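Local coordinates for protein cytosine deaminase (Klebsiella pneumoniae, PDB 4R85) that probably deaminates cytosine and 5-methylcytosine by hydrolysis at an iron centre in an amidohydrolase barrel, at residues N302-I310 with G320-L330. Numbering follows the deposited sequence.
Sequences NVCFAQDSI and GNILRILDAGL. With FE2 (Fe (II) ion), chain H; 17E (5-methylcytosine), chain G.
Phe305 and Gln307 pack against helix 322-332 in a buried strand-to-helix contact at the last parallel strand of the amidohydrolase TIM barrel, strand 303-305; the loop just after it holds Asp308, a ligand of the iron. The chain leaves the strand, loops past the active site and returns as the helix, the axes of strand 303-305 and helix 322-330 making an angle of 122°. Phe305 lays one ring face on the helix at Gly329, with a CH-pi contact from Gly329 CA, 4.1 Å from the ring centroid; Gly329, with no side chain, lets the ring lie close to the helix backbone. At the ring edge, near its plane, Leu326 CD1 meets Phe305 CD2 at 3.8 Å. One turn before Gly329, Ile325 CG2 touches Phe305 CB and the carbonyl oxygen of Ala306, while Ile322 puts its CD1 near Phe305 O. Ala306 itself turns its methyl away, toward Glu54 and His56 of strand 47-57.

Beyond the strand, Gln307 runs extended past CG (chi2 171°), crossing Ile325 at about a right angle with Gln307 CG only 3.3 Å from Ile325 CG1, a tight fit. That brings its amide to the start of the helix, where Gln307 NE2 gives a weak hydrogen bond to Gly320 O (3.3 Å) and Gln307 OE1 lies 3.1 Å from Gly320 CA. Asn321 is the N-cap, its OD1 taking the N-H of Leu323 from above the carbonyl plane.

On the active-site side, Asp308 swings CG anti to its backbone N (chi1 -161°), and its two oxygens divide the work. Asp308 OD2 binds the iron at 2.3 Å, completing a site with His56, His58, His209 and His241, and Asp308 OD1 accepts a hydrogen bond from N4 of 5-methylcytosine at 2.7 Å.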
loop_
_atom_site.group_PDB
_atom_site.type_symbol
_atom_site.label_atom_id
_atom_site.label_comp_id
_atom_site.label_asym_id
_atom_site.label_seq_id
_atom_site.Cartn_x
_atom_site.Cartn_y
_atom_site.Cartn_z
ATOM N N ASN A 302 19.045 14.048 -0.618
ATOM C CA ASN A 302 18.030 13.779 0.394
ATOM C C ASN A 302 16.630 13.705 -0.204
ATOM O O ASN A 302 16.166 14.667 -0.811
ATOM C CB ASN A 302 18.042 14.857 1.467
ATOM C CG ASN A 302 17.210 14.473 2.671
ATOM O OD1 ASN A 302 17.376 13.390 3.226
ATOM N ND2 ASN A 302 16.296 15.348 3.068
ATOM N N VAL A 303 15.957 12.574 -0.011
ATOM C CA VAL A 303 14.586 12.400 -0.512
ATOM C C VAL A 303 13.739 11.747 0.587
ATOM O O VAL A 303 14.259 11.008 1.427
ATOM C CB VAL A 303 14.569 11.571 -1.837
ATOM C CG1 VAL A 303 15.166 10.182 -1.618
ATOM C CG2 VAL A 303 13.159 11.471 -2.438
ATOM N N CYS A 304 12.449 12.051 0.622
ATOM C CA CYS A 304 11.581 11.444 1.622
ATOM C C CYS A 304 10.156 11.274 1.098
ATOM O O CYS A 304 9.851 11.726 0.000
ATOM C CB CYS A 304 11.608 12.266 2.908
ATOM S SG CYS A 304 10.978 13.938 2.690
ATOM N N PHE A 305 9.303 10.607 1.875
ATOM C CA PHE A 305 7.925 10.316 1.455
ATOM C C PHE A 305 6.901 11.101 2.262
ATOM O O PHE A 305 7.119 11.395 3.439
ATOM C CB PHE A 305 7.611 8.830 1.615
ATOM C CG PHE A 305 8.339 7.935 0.659
ATOM C CD1 PHE A 305 8.277 8.162 -0.709
ATOM C CD2 PHE A 305 9.086 6.855 1.129
ATOM C CE1 PHE A 305 8.946 7.333 -1.602
ATOM C CE2 PHE A 305 9.757 6.012 0.241
ATOM C CZ PHE A 305 9.690 6.258 -1.125
ATOM N N ALA A 306 5.767 11.414 1.634
ATOM C CA ALA A 306 4.730 12.181 2.301
ATOM C C ALA A 306 3.342 11.733 1.858
ATOM O O ALA A 306 3.179 11.147 0.792
ATOM C CB ALA A 306 4.910 13.663 2.012
ATOM N N GLN A 307 2.342 12.025 2.682
ATOM C CA GLN A 307 0.962 11.649 2.376
ATOM C C GLN A 307 0.272 12.547 1.347
ATOM O O GLN A 307 -0.522 12.055 0.556
ATOM C CB GLN A 307 0.125 11.570 3.663
ATOM C CG GLN A 307 0.606 10.460 4.598
ATOM C CD GLN A 307 -0.056 10.485 5.954
ATOM O OE1 GLN A 307 -1.208 10.084 6.101
ATOM N NE2 GLN A 307 0.675 10.944 6.959
ATOM N N ASP A 308 0.566 13.847 1.381
ATOM C CA ASP A 308 -0.027 14.833 0.462
ATOM C C ASP A 308 -1.491 15.157 0.799
ATOM O O ASP A 308 -1.827 16.291 1.157
ATOM C CB ASP A 308 0.101 14.371 -1.007
ATOM C CG ASP A 308 -0.052 15.503 -1.988
ATOM O OD1 ASP A 308 -0.526 15.287 -3.126
ATOM O OD2 ASP A 308 0.310 16.622 -1.619
ATOM N N SER A 309 -2.354 14.158 0.686
ATOM C CA SER A 309 -3.787 14.371 0.846
ATOM C C SER A 309 -4.429 13.400 1.813
ATOM O O SER A 309 -4.083 12.229 1.847
ATOM C CB SER A 309 -4.488 14.192 -0.498
ATOM O OG SER A 309 -4.180 15.251 -1.374
ATOM N N ILE A 310 -5.402 13.889 2.569
ATOM C CA ILE A 310 -6.312 13.016 3.285
ATOM C C ILE A 310 -7.752 13.430 2.980
ATOM O O ILE A 310 -8.205 14.504 3.390
ATOM C CB ILE A 310 -6.022 13.010 4.797
ATOM C CG1 ILE A 310 -4.638 12.383 5.050
ATOM C CG2 ILE A 310 -7.106 12.245 5.544
ATOM C CD1 ILE A 310 -4.257 12.224 6.524
ATOM N N GLY A 320 -3.748 9.102 7.965
ATOM C CA GLY A 320 -2.714 9.681 8.808
ATOM C C GLY A 320 -1.473 8.813 8.982
ATOM O O GLY A 320 -0.482 9.260 9.569
ATOM N N ASN A 321 -1.516 7.581 8.477
ATOM C CA ASN A 321 -0.442 6.602 8.736
ATOM C C ASN A 321 0.677 6.630 7.691
ATOM O O ASN A 321 0.524 6.092 6.594
ATOM C CB ASN A 321 -1.025 5.188 8.840
ATOM C CG ASN A 321 0.022 4.139 9.208
ATOM O OD1 ASN A 321 1.114 4.463 9.676
ATOM N ND2 ASN A 321 -0.320 2.872 9.010
ATOM N N ILE A 322 1.801 7.253 8.039
ATOM C CA ILE A 322 2.921 7.391 7.103
ATOM C C ILE A 322 3.577 6.045 6.741
ATOM O O ILE A 322 4.228 5.918 5.694
ATOM C CB ILE A 322 3.990 8.390 7.636
ATOM C CG1 ILE A 322 4.900 8.880 6.498
ATOM C CG2 ILE A 322 4.812 7.758 8.748
ATOM C CD1 ILE A 322 4.500 10.220 5.920
ATOM N N LEU A 323 3.396 5.031 7.584
ATOM C CA LEU A 323 3.958 3.710 7.273
ATOM C C LEU A 323 3.277 3.088 6.053
ATOM O O LEU A 323 3.874 2.278 5.340
ATOM C CB LEU A 323 3.860 2.768 8.472
ATOM C CG LEU A 323 4.811 3.097 9.628
ATOM C CD1 LEU A 323 4.739 2.029 10.711
ATOM C CD2 LEU A 323 6.238 3.265 9.114
ATOM N N ARG A 324 2.024 3.465 5.813
ATOM C CA ARG A 324 1.321 2.968 4.644
ATOM C C ARG A 324 1.959 3.582 3.396
ATOM O O ARG A 324 2.133 2.908 2.382
ATOM C CB ARG A 324 -0.178 3.317 4.718
ATOM C CG ARG A 324 -1.044 2.578 3.701
ATOM C CD ARG A 324 -2.530 2.997 3.788
ATOM N NE ARG A 324 -2.670 4.436 3.581
ATOM C CZ ARG A 324 -2.988 5.005 2.424
ATOM N NH1 ARG A 324 -3.239 4.261 1.352
ATOM N NH2 ARG A 324 -3.060 6.328 2.339
ATOM N N ILE A 325 2.304 4.867 3.488
ATOM C CA ILE A 325 2.962 5.593 2.399
ATOM C C ILE A 325 4.350 5.035 2.112
ATOM O O ILE A 325 4.747 4.853 0.949
ATOM C CB ILE A 325 3.131 7.084 2.756
ATOM C CG1 ILE A 325 1.784 7.723 3.079
ATOM C CG2 ILE A 325 3.862 7.844 1.654
ATOM C CD1 ILE A 325 0.616 7.254 2.256
ATOM N N LEU A 326 5.095 4.779 3.183
ATOM C CA LEU A 326 6.406 4.172 3.061
ATOM C C LEU A 326 6.301 2.859 2.308
ATOM O O LEU A 326 7.056 2.620 1.381
ATOM C CB LEU A 326 7.031 3.954 4.446
ATOM C CG LEU A 326 8.389 3.242 4.476
ATOM C CD1 LEU A 326 9.415 4.026 3.670
ATOM C CD2 LEU A 326 8.864 3.054 5.923
ATOM N N ASP A 327 5.359 2.007 2.704
ATOM C CA ASP A 327 5.155 0.729 2.030
ATOM C C ASP A 327 4.944 0.939 0.518
ATOM O O ASP A 327 5.622 0.321 -0.324
ATOM C CB ASP A 327 3.941 0.030 2.645
ATOM C CG ASP A 327 3.761 -1.393 2.154
ATOM O OD1 ASP A 327 2.613 -1.754 1.803
ATOM O OD2 ASP A 327 4.748 -2.160 2.152
ATOM N N ALA A 328 4.022 1.839 0.188
ATOM C CA ALA A 328 3.700 2.153 -1.200
ATOM C C ALA A 328 4.932 2.622 -1.961
ATOM O O ALA A 328 5.197 2.175 -3.075
ATOM C CB ALA A 328 2.620 3.233 -1.250
ATOM N N GLY A 329 5.673 3.532 -1.344
ATOM C CA GLY A 329 6.850 4.107 -1.959
ATOM C C GLY A 329 7.900 3.063 -2.255
ATOM O O GLY A 329 8.461 3.038 -3.345
ATOM N N LEU A 330 8.168 2.190 -1.288
ATOM C CA LEU A 330 9.171 1.149 -1.492
ATOM C C LEU A 330 8.816 0.210 -2.650
ATOM O O LEU A 330 9.706 -0.247 -3.383
ATOM C CB LEU A 330 9.393 0.350 -0.205
ATOM C CG LEU A 330 9.901 1.129 1.011
ATOM C CD1 LEU A 330 10.053 0.180 2.194
ATOM C CD2 LEU A 330 11.229 1.812 0.715
HETATM FE FE FE2 H . 1.015 18.521 -2.745
HETATM N N1 17E G . -2.787 20.676 -5.426
HETATM C C2 17E G . -1.815 20.314 -6.263
HETATM O O2 17E G . -1.404 21.188 -7.237
HETATM N N3 17E G . -1.223 19.118 -6.174
HETATM C C4 17E G . -1.605 18.240 -5.232
HETATM N N4 17E G . -0.967 16.965 -5.149
HETATM C C5 17E G . -2.619 18.575 -4.332
HETATM C C6 17E G . -3.202 19.833 -4.459
HETATM C CM5 17E G . -3.053 17.610 -3.276
#